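Local coordinates for GRMZM2G135359 pseudokinase (PDB 6CPY), which is a maize receptor-like pseudokinase whose kinase-like domain, the part described here, may bind ATP but is probably catalytically impaired or inactive, at residues S96-M104 and Y156-T166. Numbering follows the deposited sequence.
Sequences SKVSHKNFM and YCLEHMHQLQT
His100 and His160 meet ring against ring, obliquely, with no clear hydrogen bond between them: CD2 of His100 lies over one face of the His160 ring, 3.5 Å from its CG, while the planes are inclined at 40°. The pair illustrates how a loop can be fitted to a helix by shape while one ring nitrogen is used within the loop. ND1 of His100 accepts the backbone N-H of Asn102 (3.0 Å, 165°), a bond within the turn from His100 to Phe103 that fixes the ring's rotation. With CG anti to the backbone N (chi1 -162°), the imidazole reaches the helix, where CA of Cys157 sits over one face, toward the rim, and CE1 approaches CB of Tyr156. ND1 of His160 is buried without a polar partner. An alanine in place of His100 would probably leave the Asn102 N-H without its acceptor and open a gap beside His160 and Cys157.

Farther along, sulfurs and methyls take over. SG of Cys157 lies 3.9 Å from CB of Phe103 and obliquely beside its ring; SD of Met161 makes an oblique Met-aromatic contact with the same ring, 5.0 Å from its centroid. The Met161 chain curls round, turning CE toward CG1 of Val98, 3.5 Å away, and CG2 of Val98 meets CD2 of Leu164.

In the kinase fold this is the αC-β4 loop, between helix 82-96 and strand 106-112, packing on the αE helix, 144-164, and so joining N-lobe to C-lobe, while Asn102 and Met104 pair through their backbones with Val188 of strand 186-188.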
loop_
_atom_site.group_PDB
_atom_site.type_symbol
_atom_site.label_atom_id
_atom_site.label_comp_id
_atom_site.label_asym_id
_atom_site.label_seq_id
_atom_site.Cartn_x
_atom_site.Cartn_y
_atom_site.Cartn_z
ATOM N N SER A 96 -4.646 13.244 2.211
ATOM C CA SER A 96 -5.977 13.721 2.597
ATOM C C SER A 96 -6.969 13.685 1.417
ATOM O O SER A 96 -8.171 13.636 1.632
ATOM C CB SER A 96 -5.914 15.138 3.165
ATOM O OG SER A 96 -5.634 16.069 2.137
ATOM N N LYS A 97 -6.459 13.699 0.184
ATOM C CA LYS A 97 -7.303 13.632 -1.017
ATOM C C LYS A 97 -7.605 12.201 -1.480
ATOM O O LYS A 97 -8.279 12.010 -2.495
ATOM C CB LYS A 97 -6.657 14.410 -2.169
ATOM C CG LYS A 97 -6.358 15.877 -1.878
ATOM C CD LYS A 97 -7.505 16.621 -1.197
ATOM C CE LYS A 97 -8.803 16.620 -1.998
ATOM N NZ LYS A 97 -8.828 17.645 -3.081
ATOM N N VAL A 98 -7.105 11.201 -0.754
ATOM C CA VAL A 98 -7.444 9.808 -1.029
ATOM C C VAL A 98 -8.379 9.295 0.060
ATOM O O VAL A 98 -8.106 9.423 1.260
ATOM C CB VAL A 98 -6.195 8.914 -1.097
ATOM C CG1 VAL A 98 -6.564 7.504 -1.546
ATOM C CG2 VAL A 98 -5.150 9.518 -2.026
ATOM N N SER A 99 -9.502 8.741 -0.370
ATOM C CA SER A 99 -10.395 8.028 0.511
ATOM C C SER A 99 -10.933 6.836 -0.268
ATOM O O SER A 99 -12.098 6.824 -0.671
ATOM C CB SER A 99 -11.541 8.916 0.978
ATOM O OG SER A 99 -12.415 8.175 1.812
ATOM N N HIS A 100 -10.082 5.840 -0.494
ATOM C CA HIS A 100 -10.504 4.679 -1.283
ATOM C C HIS A 100 -10.659 3.462 -0.392
ATOM O O HIS A 100 -9.862 3.241 0.536
ATOM C CB HIS A 100 -9.533 4.409 -2.424
ATOM C CG HIS A 100 -10.114 3.542 -3.503
ATOM N ND1 HIS A 100 -10.152 2.169 -3.412
ATOM C CD2 HIS A 100 -10.711 3.859 -4.677
ATOM C CE1 HIS A 100 -10.736 1.672 -4.490
ATOM N NE2 HIS A 100 -11.089 2.677 -5.273
ATOM N N LYS A 101 -11.685 2.662 -0.680
ATOM C CA LYS A 101 -11.936 1.426 0.050
ATOM C C LYS A 101 -10.710 0.507 0.100
ATOM O O LYS A 101 -10.515 -0.213 1.071
ATOM C CB LYS A 101 -13.116 0.694 -0.591
ATOM C CG LYS A 101 -13.603 -0.536 0.146
ATOM C CD LYS A 101 -14.482 -1.393 -0.751
ATOM C CE LYS A 101 -15.741 -0.655 -1.181
ATOM N NZ LYS A 101 -16.678 -1.558 -1.898
ATOM N N ASN A 102 -9.888 0.536 -0.948
ATOM C CA ASN A 102 -8.720 -0.337 -1.069
ATOM C C ASN A 102 -7.407 0.396 -0.806
ATOM O O ASN A 102 -6.328 -0.078 -1.192
ATOM C CB ASN A 102 -8.701 -1.013 -2.450
ATOM C CG ASN A 102 -9.893 -1.920 -2.657
ATOM O OD1 ASN A 102 -10.758 -1.642 -3.481
ATOM N ND2 ASN A 102 -9.970 -2.987 -1.864
ATOM N N PHE A 103 -7.494 1.517 -0.081
ATOM C CA PHE A 103 -6.316 2.215 0.401
ATOM C C PHE A 103 -6.352 2.207 1.941
ATOM O O PHE A 103 -7.424 2.222 2.535
ATOM C CB PHE A 103 -6.284 3.661 -0.122
ATOM C CG PHE A 103 -5.004 4.385 0.195
ATOM C CD1 PHE A 103 -3.807 3.968 -0.358
ATOM C CD2 PHE A 103 -4.996 5.480 1.058
ATOM C CE1 PHE A 103 -2.619 4.600 -0.065
ATOM C CE2 PHE A 103 -3.809 6.120 1.355
ATOM C CZ PHE A 103 -2.624 5.682 0.805
ATOM N N MET A 104 -5.175 2.158 2.556
ATOM C CA MET A 104 -5.043 2.308 4.003
ATOM C C MET A 104 -5.096 3.811 4.317
ATOM O O MET A 104 -4.067 4.489 4.351
ATOM C CB MET A 104 -3.742 1.666 4.472
ATOM C CG MET A 104 -3.483 1.777 5.967
ATOM S SD MET A 104 -2.238 0.582 6.532
ATOM C CE MET A 104 -3.223 -0.878 6.462
ATOM N N TYR A 156 -7.956 -1.484 -8.469
ATOM C CA TYR A 156 -8.894 -0.355 -8.308
ATOM C C TYR A 156 -8.258 0.804 -7.538
ATOM O O TYR A 156 -8.494 1.960 -7.874
ATOM C CB TYR A 156 -10.180 -0.766 -7.597
ATOM C CG TYR A 156 -11.161 -1.579 -8.422
ATOM C CD1 TYR A 156 -11.506 -1.199 -9.724
ATOM C CD2 TYR A 156 -11.803 -2.689 -7.874
ATOM C CE1 TYR A 156 -12.421 -1.939 -10.469
ATOM C CE2 TYR A 156 -12.734 -3.421 -8.605
ATOM C CZ TYR A 156 -13.025 -3.054 -9.904
ATOM O OH TYR A 156 -13.937 -3.794 -10.633
ATOM N N CYS A 157 -7.462 0.485 -6.520
ATOM C CA CYS A 157 -6.730 1.520 -5.771
ATOM C C CYS A 157 -5.715 2.225 -6.672
ATOM O O CYS A 157 -5.685 3.469 -6.760
ATOM C CB CYS A 157 -6.010 0.912 -4.563
ATOM S SG CYS A 157 -5.160 2.149 -3.553
ATOM N N LEU A 158 -4.894 1.441 -7.361
ATOM C CA LEU A 158 -3.863 2.021 -8.219
ATOM C C LEU A 158 -4.459 2.881 -9.343
ATOM O O LEU A 158 -3.882 3.918 -9.706
ATOM C CB LEU A 158 -2.948 0.936 -8.794
ATOM C CG LEU A 158 -1.762 0.481 -7.927
ATOM C CD1 LEU A 158 -2.134 0.276 -6.473
ATOM C CD2 LEU A 158 -1.151 -0.786 -8.495
ATOM N N GLU A 159 -5.588 2.444 -9.894
ATOM C CA GLU A 159 -6.305 3.205 -10.927
ATOM C C GLU A 159 -6.810 4.532 -10.340
ATOM O O GLU A 159 -6.717 5.588 -10.978
ATOM C CB GLU A 159 -7.483 2.392 -11.465
ATOM C CG GLU A 159 -8.319 3.086 -12.543
ATOM C CD GLU A 159 -9.591 2.326 -12.897
ATOM O OE1 GLU A 159 -10.174 1.653 -12.013
ATOM O OE2 GLU A 159 -10.024 2.411 -14.065
ATOM N N HIS A 160 -7.350 4.471 -9.127
ATOM C CA HIS A 160 -7.854 5.671 -8.469
ATOM C C HIS A 160 -6.718 6.648 -8.173
ATOM O O HIS A 160 -6.853 7.855 -8.402
ATOM C CB HIS A 160 -8.612 5.319 -7.188
ATOM C CG HIS A 160 -9.276 6.501 -6.555
ATOM N ND1 HIS A 160 -8.859 7.032 -5.355
ATOM C CD2 HIS A 160 -10.294 7.284 -6.980
ATOM C CE1 HIS A 160 -9.607 8.079 -5.055
ATOM N NE2 HIS A 160 -10.486 8.254 -6.025
ATOM N N MET A 161 -5.605 6.118 -7.737
ATOM C CA MET A 161 -4.420 6.869 -7.455
ATOM C C MET A 161 -3.949 7.627 -8.691
ATOM O O MET A 161 -3.598 8.765 -8.609
ATOM C CB MET A 161 -3.339 5.888 -7.068
ATOM C CG MET A 161 -2.479 6.234 -5.911
ATOM S SD MET A 161 -3.025 5.354 -4.466
ATOM C CE MET A 161 -4.418 6.394 -4.103
ATOM N N HIS A 162 -3.909 6.940 -9.815
ATOM C CA HIS A 162 -3.508 7.533 -11.084
ATOM C C HIS A 162 -4.525 8.556 -11.579
ATOM O O HIS A 162 -4.145 9.556 -12.169
ATOM C CB HIS A 162 -3.319 6.463 -12.165
ATOM C CG HIS A 162 -3.091 7.037 -13.529
ATOM N ND1 HIS A 162 -1.862 7.502 -13.943
ATOM C CD2 HIS A 162 -3.943 7.267 -14.555
ATOM C CE1 HIS A 162 -1.961 7.970 -15.175
ATOM N NE2 HIS A 162 -3.214 7.838 -15.569
ATOM N N GLN A 163 -5.809 8.285 -11.358
ATOM C CA GLN A 163 -6.880 9.214 -11.720
ATOM C C GLN A 163 -6.714 10.543 -10.976
ATOM O O GLN A 163 -6.885 11.621 -11.558
ATOM C CB GLN A 163 -8.236 8.586 -11.398
ATOM C CG GLN A 163 -9.434 9.263 -12.042
ATOM C CD GLN A 163 -10.759 8.674 -11.578
ATOM O OE1 GLN A 163 -10.838 8.006 -10.539
ATOM N NE2 GLN A 163 -11.811 8.928 -12.345
ATOM N N LEU A 164 -6.372 10.456 -9.691
ATOM C CA LEU A 164 -6.128 11.635 -8.852
ATOM C C LEU A 164 -4.808 12.327 -9.188
ATOM O O LEU A 164 -4.661 13.526 -8.953
ATOM C CB LEU A 164 -6.144 11.258 -7.362
ATOM C CG LEU A 164 -7.483 11.237 -6.609
ATOM C CD1 LEU A 164 -8.588 10.531 -7.379
ATOM C CD2 LEU A 164 -7.307 10.582 -5.246
ATOM N N GLN A 165 -3.856 11.571 -9.728
ATOM C CA GLN A 165 -2.524 12.083 -10.042
ATOM C C GLN A 165 -1.742 12.265 -8.745
ATOM O O GLN A 165 -1.326 13.371 -8.401
ATOM C CB GLN A 165 -2.597 13.395 -10.836
ATOM N N THR A 166 -1.559 11.156 -8.033
ATOM C CA THR A 166 -0.836 11.132 -6.764
ATOM C C THR A 166 -0.042 9.820 -6.646
ATOM O O THR A 166 -0.269 9.031 -5.724
ATOM C CB THR A 166 -1.803 11.312 -5.568
ATOM O OG1 THR A 166 -1.129 11.010 -4.339
ATOM C CG2 THR A 166 -3.032 10.409 -5.699
#